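Side-chain contacts in DUF327 domain-containing protein (Thermotoga maritima MSB8, PDB 2P61), which is of unknown function, a mainly helical protein of the DUF327 family whose four helices form a single-chain bundle: residues D47-L52 against L87-K92; T125-K130 against Q134-A139. All coordinates share one frame; numbering follows the deposited sequence.

Interaction 1: residues D47-L52 against L87-K92; sequences DHFEKL and LKLIEK
Phe49 and Leu52 of one helix face Leu89 and Lys92 of another across short segments that run roughly antiparallel, their N-to-C directions 145° apart, with axes no closer than 10.8 Å and Leu52 and Leu89 as the nearest pair of CA atoms, 8.1 Å apart. At this wide spacing the helices meet through side chains, with one ring reaching the opposite backbone. Phe49 and Leu89 share most of the contact. Phe49 holds CG anti to the backbone N (chi1 174°), which swings the ring across to helix 73-95 and alongside Leu89, the two side chains running in opposite directions. The far end of the ring arrives edge-on at the backbone, CZ lying 3.1 Å from Leu89 O near the ring plane, while CE1 and CD1 rest against the CD2 methyl of Leu89. Lys92 adds its aliphatic base, CB sitting 4.0 Å from Phe49 CZ. These segments belong to helices 37-69 and 73-95, consecutive members of the helical bundle joined as a hairpin, and the contact lies well along the pair from the connecting turn. Leu52 crosses Leu89 at about a right angle, its CD1 meeting the same CD2 methyl at 3.8 Å, which thus packs against both Phe49 and Leu52. Were Phe49 replaced by an alanine, the ring between the helices would be lost, and Leu89 CD2 and Lys92 CB would probably be left without their aromatic neighbour. Leu89 also touches Leu53 and Ala56 farther along helix 37-69, and Glu50 OE1 forms a salt bridge with Lys93 that ties the same two helices beside this apolar patch.

Interaction 2: residues T125-K130 against Q134-A139; sequences TEKIMK and QTINLA
Lys127 and Ile136 bring the two backbones to their nearest approach, with CA atoms 6.3 Å apart, where the last turn of helix 105-129 faces the chain returning from a short loop toward helix 138-153. Ile136 enters the gap with chi1 (-165°) and chi2 (164°) both extended, so that CD1 reaches the last turn of the helix. There it meets Ile128 obliquely, CD1 standing 3.8 Å from Ile128 CG1, and the same methyl lies 4.0 Å from Lys127 CB. One branch of Ile136 thus fits against two successive residues of the helix. Beyond this apolar portion, the Lys127 chain bends at chi2 and again at chi4, crossing Thr135 at about a right angle. This path places NZ 3.0 Å from Thr135 OG1, a close polar approach at the more exposed margin of the contact. The ammonium group has its stronger partner within the intervening loop, where it forms a salt bridge with Glu132. The polar end of the contact thus lies at exposed Thr135, while Ile136 is buried. Ile128 also touches Trp133 of the loop and Leu76 of helix 73-95. Asn137 occupies the N-cap position of helix 138-153, though its side chain makes no capping bond, and Ile136 O accepts a hydrogen bond from Arg141 NE one turn into that helix. The arrangement is that of a helix-loop-helix connection at one end of a helical bundle, with an isoleucine folded back from the loop against the helix that precedes it, a helix probably of coiled-coil character.

Overall arrangement
The two interactions lie on opposite sides of the chain's centre, their centres about 31 Å apart and their nearest atoms about 13 Å apart, so they do not touch. Interaction 1 is a surface contact linking helices 37-69 and 73-95 well away from their connecting turn; interaction 2 is partly buried and closes the turn between helices 105-129 and 138-153. They share no helix, but helix 73-95 connects them indirectly, supplying one side of interaction 1 and touching Ile128 in interaction 2 through Leu76. Interaction 1 is aromatic and aliphatic between distant helix faces, whereas interaction 2 combines a buried isoleucine with a lysine whose polar end is paired in the loop.

Interaction 1: residues D47-L52 against L87-K92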
# COMPACT_ATOMS: atom_id res chain seq x y z
N ASP A 47 -18.90 -5.18 4.72
CA ASP A 47 -18.95 -3.83 4.17
C ASP A 47 -18.06 -2.89 4.96
O ASP A 47 -17.36 -2.04 4.41
CB ASP A 47 -20.36 -3.27 4.14
CG ASP A 47 -21.34 -4.18 3.45
OD1 ASP A 47 -20.92 -5.24 2.89
OD2 ASP A 47 -22.55 -3.84 3.50
N HIS A 48 -18.11 -3.02 6.27
CA HIS A 48 -17.19 -2.29 7.10
C HIS A 48 -15.74 -2.49 6.67
O HIS A 48 -15.02 -1.53 6.48
CB HIS A 48 -17.35 -2.71 8.56
CG HIS A 48 -16.54 -1.89 9.49
ND1 HIS A 48 -16.70 -0.52 9.60
CD2 HIS A 48 -15.54 -2.23 10.34
CE1 HIS A 48 -15.84 -0.05 10.48
NE2 HIS A 48 -15.13 -1.07 10.96
N PHE A 49 -15.32 -3.74 6.50
CA PHE A 49 -13.94 -4.05 6.27
C PHE A 49 -13.56 -3.53 4.87
O PHE A 49 -12.53 -2.92 4.72
CB PHE A 49 -13.68 -5.55 6.45
CG PHE A 49 -12.28 -5.97 6.09
CD1 PHE A 49 -11.25 -5.84 7.00
CD2 PHE A 49 -12.00 -6.48 4.82
CE1 PHE A 49 -9.96 -6.20 6.66
CE2 PHE A 49 -10.68 -6.84 4.46
CZ PHE A 49 -9.66 -6.70 5.40
N GLU A 50 -14.43 -3.75 3.89
CA GLU A 50 -14.36 -3.11 2.57
C GLU A 50 -14.19 -1.57 2.51
O GLU A 50 -13.53 -1.06 1.59
CB GLU A 50 -15.61 -3.47 1.79
CG GLU A 50 -15.50 -4.67 0.89
CD GLU A 50 -14.28 -5.52 1.15
OE1 GLU A 50 -13.35 -5.46 0.33
OE2 GLU A 50 -14.28 -6.24 2.17
N LYS A 51 -14.79 -0.84 3.45
CA LYS A 51 -14.63 0.63 3.54
C LYS A 51 -13.32 1.01 4.21
O LYS A 51 -12.67 2.02 3.85
CB LYS A 51 -15.80 1.32 4.29
CG LYS A 51 -15.38 2.54 5.17
CD LYS A 51 -16.52 3.59 5.33
CE LYS A 51 -16.30 4.64 6.51
NZ LYS A 51 -15.90 4.05 7.84
N LEU A 52 -12.95 0.20 5.19
CA LEU A 52 -11.64 0.32 5.78
C LEU A 52 -10.55 0.16 4.72
O LEU A 52 -9.64 0.95 4.66
CB LEU A 52 -11.43 -0.69 6.87
CG LEU A 52 -11.64 -0.30 8.33
CD1 LEU A 52 -10.55 -1.11 9.01
CD2 LEU A 52 -11.49 1.18 8.69
N LEU A 87 -1.11 -3.22 3.75
CA LEU A 87 -0.71 -4.68 3.65
C LEU A 87 -1.35 -5.66 4.75
O LEU A 87 -1.51 -6.86 4.50
CB LEU A 87 0.84 -4.86 3.54
CG LEU A 87 1.47 -4.21 2.30
CD1 LEU A 87 2.95 -4.31 2.14
CD2 LEU A 87 0.87 -4.81 0.98
N LYS A 88 -1.67 -5.12 5.93
CA LYS A 88 -2.42 -5.82 6.98
C LYS A 88 -3.83 -6.13 6.46
O LYS A 88 -4.26 -7.28 6.43
CB LYS A 88 -2.49 -4.93 8.25
CG LYS A 88 -1.15 -4.94 9.01
CD LYS A 88 -1.10 -4.07 10.31
CE LYS A 88 0.44 -3.84 10.72
NZ LYS A 88 0.65 -2.62 11.69
N LEU A 89 -4.55 -5.12 6.02
CA LEU A 89 -5.90 -5.36 5.63
C LEU A 89 -6.02 -6.38 4.52
O LEU A 89 -6.74 -7.32 4.70
CB LEU A 89 -6.62 -4.07 5.31
CG LEU A 89 -6.89 -3.19 6.52
CD1 LEU A 89 -6.65 -1.68 6.14
CD2 LEU A 89 -8.32 -3.46 6.97
N ILE A 90 -5.31 -6.22 3.39
CA ILE A 90 -5.33 -7.20 2.29
C ILE A 90 -4.84 -8.60 2.69
O ILE A 90 -5.40 -9.57 2.18
CB ILE A 90 -4.53 -6.74 1.02
CG1 ILE A 90 -5.13 -7.33 -0.27
CG2 ILE A 90 -3.03 -7.07 1.13
CD1 ILE A 90 -6.24 -6.48 -0.89
N GLU A 91 -3.82 -8.72 3.55
CA GLU A 91 -3.49 -10.03 4.12
C GLU A 91 -4.75 -10.69 4.62
O GLU A 91 -5.12 -11.75 4.11
CB GLU A 91 -2.53 -9.95 5.30
CG GLU A 91 -1.17 -10.54 4.99
CD GLU A 91 -0.44 -11.11 6.22
OE1 GLU A 91 -1.10 -11.70 7.13
OE2 GLU A 91 0.82 -10.99 6.23
N LYS A 92 -5.41 -10.04 5.62
CA LYS A 92 -6.64 -10.52 6.20
C LYS A 92 -7.57 -10.97 5.10
O LYS A 92 -7.90 -12.12 5.03
CB LYS A 92 -7.30 -9.50 7.13
CG LYS A 92 -6.49 -9.19 8.41
CD LYS A 92 -7.38 -8.50 9.50
CE LYS A 92 -6.55 -7.59 10.53
NZ LYS A 92 -7.31 -6.34 11.11

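Interaction 2: residues T125-K130 against Q134-A139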
# COMPACT_ATOMS: atom_id res chain seq x y z
N THR A 125 13.85 5.01 -0.09
CA THR A 125 14.57 5.46 1.11
C THR A 125 16.07 5.65 0.86
O THR A 125 16.65 6.68 1.21
CB THR A 125 14.42 4.41 2.24
OG1 THR A 125 13.03 4.10 2.43
CG2 THR A 125 14.95 4.93 3.54
N GLU A 126 16.71 4.65 0.31
CA GLU A 126 18.16 4.71 0.22
C GLU A 126 18.57 5.96 -0.58
O GLU A 126 19.67 6.46 -0.44
CB GLU A 126 18.69 3.46 -0.45
CG GLU A 126 20.13 3.20 -0.34
CD GLU A 126 20.56 1.91 -1.08
OE1 GLU A 126 20.80 1.96 -2.32
OE2 GLU A 126 20.66 0.84 -0.41
N LYS A 127 17.67 6.49 -1.38
CA LYS A 127 18.04 7.42 -2.44
C LYS A 127 17.68 8.83 -1.98
O LYS A 127 18.39 9.78 -2.24
CB LYS A 127 17.33 6.99 -3.72
CG LYS A 127 18.18 7.03 -4.90
CD LYS A 127 17.89 5.94 -5.90
CE LYS A 127 19.03 5.94 -7.02
NZ LYS A 127 19.56 7.37 -7.37
N ILE A 128 16.58 8.96 -1.27
CA ILE A 128 16.38 10.13 -0.45
C ILE A 128 17.56 10.38 0.59
O ILE A 128 17.93 11.51 0.88
CB ILE A 128 15.05 9.94 0.34
CG1 ILE A 128 13.85 10.05 -0.58
CG2 ILE A 128 15.00 10.83 1.62
CD1 ILE A 128 12.59 10.24 0.18
N MET A 129 18.10 9.34 1.18
CA MET A 129 19.04 9.52 2.23
C MET A 129 20.37 9.93 1.66
O MET A 129 20.97 10.84 2.17
CB MET A 129 19.08 8.28 3.15
CG MET A 129 18.14 8.37 4.44
SD MET A 129 18.45 6.75 5.12
CE MET A 129 17.01 6.51 6.23
N LYS A 130 20.80 9.32 0.57
CA LYS A 130 21.96 9.77 -0.22
C LYS A 130 21.79 11.12 -0.92
O LYS A 130 22.67 11.54 -1.69
CB LYS A 130 22.23 8.75 -1.33
CG LYS A 130 22.21 7.38 -0.86
CD LYS A 130 23.52 6.73 -0.99
CE LYS A 130 23.52 5.82 -2.22
NZ LYS A 130 24.47 4.70 -1.79
N GLN A 134 18.56 14.26 -8.21
CA GLN A 134 18.56 14.32 -9.66
C GLN A 134 18.54 13.00 -10.46
O GLN A 134 18.37 13.05 -11.66
CB GLN A 134 19.69 15.25 -10.18
CG GLN A 134 19.14 16.69 -10.45
CD GLN A 134 20.05 17.84 -9.97
OE1 GLN A 134 21.11 17.63 -9.37
NE2 GLN A 134 19.64 19.08 -10.28
N THR A 135 18.70 11.83 -9.83
CA THR A 135 18.38 10.52 -10.49
C THR A 135 17.24 9.79 -9.81
O THR A 135 16.65 8.88 -10.34
CB THR A 135 19.60 9.62 -10.56
OG1 THR A 135 20.27 9.55 -9.28
CG2 THR A 135 20.60 10.20 -11.60
N ILE A 136 16.84 10.25 -8.63
CA ILE A 136 15.82 9.56 -7.92
C ILE A 136 14.73 9.19 -8.85
O ILE A 136 14.47 8.01 -8.95
CB ILE A 136 15.36 10.21 -6.62
CG1 ILE A 136 14.54 9.18 -5.80
CG2 ILE A 136 14.57 11.38 -6.84
CD1 ILE A 136 14.36 9.55 -4.35
N ASN A 137 14.11 10.12 -9.58
CA ASN A 137 12.87 9.79 -10.33
C ASN A 137 11.72 9.41 -9.42
O ASN A 137 11.06 8.38 -9.63
CB ASN A 137 13.06 8.65 -11.35
CG ASN A 137 13.87 9.07 -12.54
OD1 ASN A 137 13.88 10.22 -12.95
ND2 ASN A 137 14.56 8.15 -13.09
N LEU A 138 11.44 10.29 -8.47
CA LEU A 138 10.47 10.03 -7.44
C LEU A 138 9.00 9.89 -7.84
O LEU A 138 8.36 9.03 -7.30
CB LEU A 138 10.60 11.05 -6.31
CG LEU A 138 9.71 10.93 -5.08
CD1 LEU A 138 9.92 9.64 -4.32
CD2 LEU A 138 10.03 12.13 -4.17
N ALA A 139 8.45 10.72 -8.75
CA ALA A 139 7.10 10.58 -9.18
C ALA A 139 7.00 9.17 -9.68
O ALA A 139 6.11 8.45 -9.23
CB ALA A 139 6.80 11.53 -10.22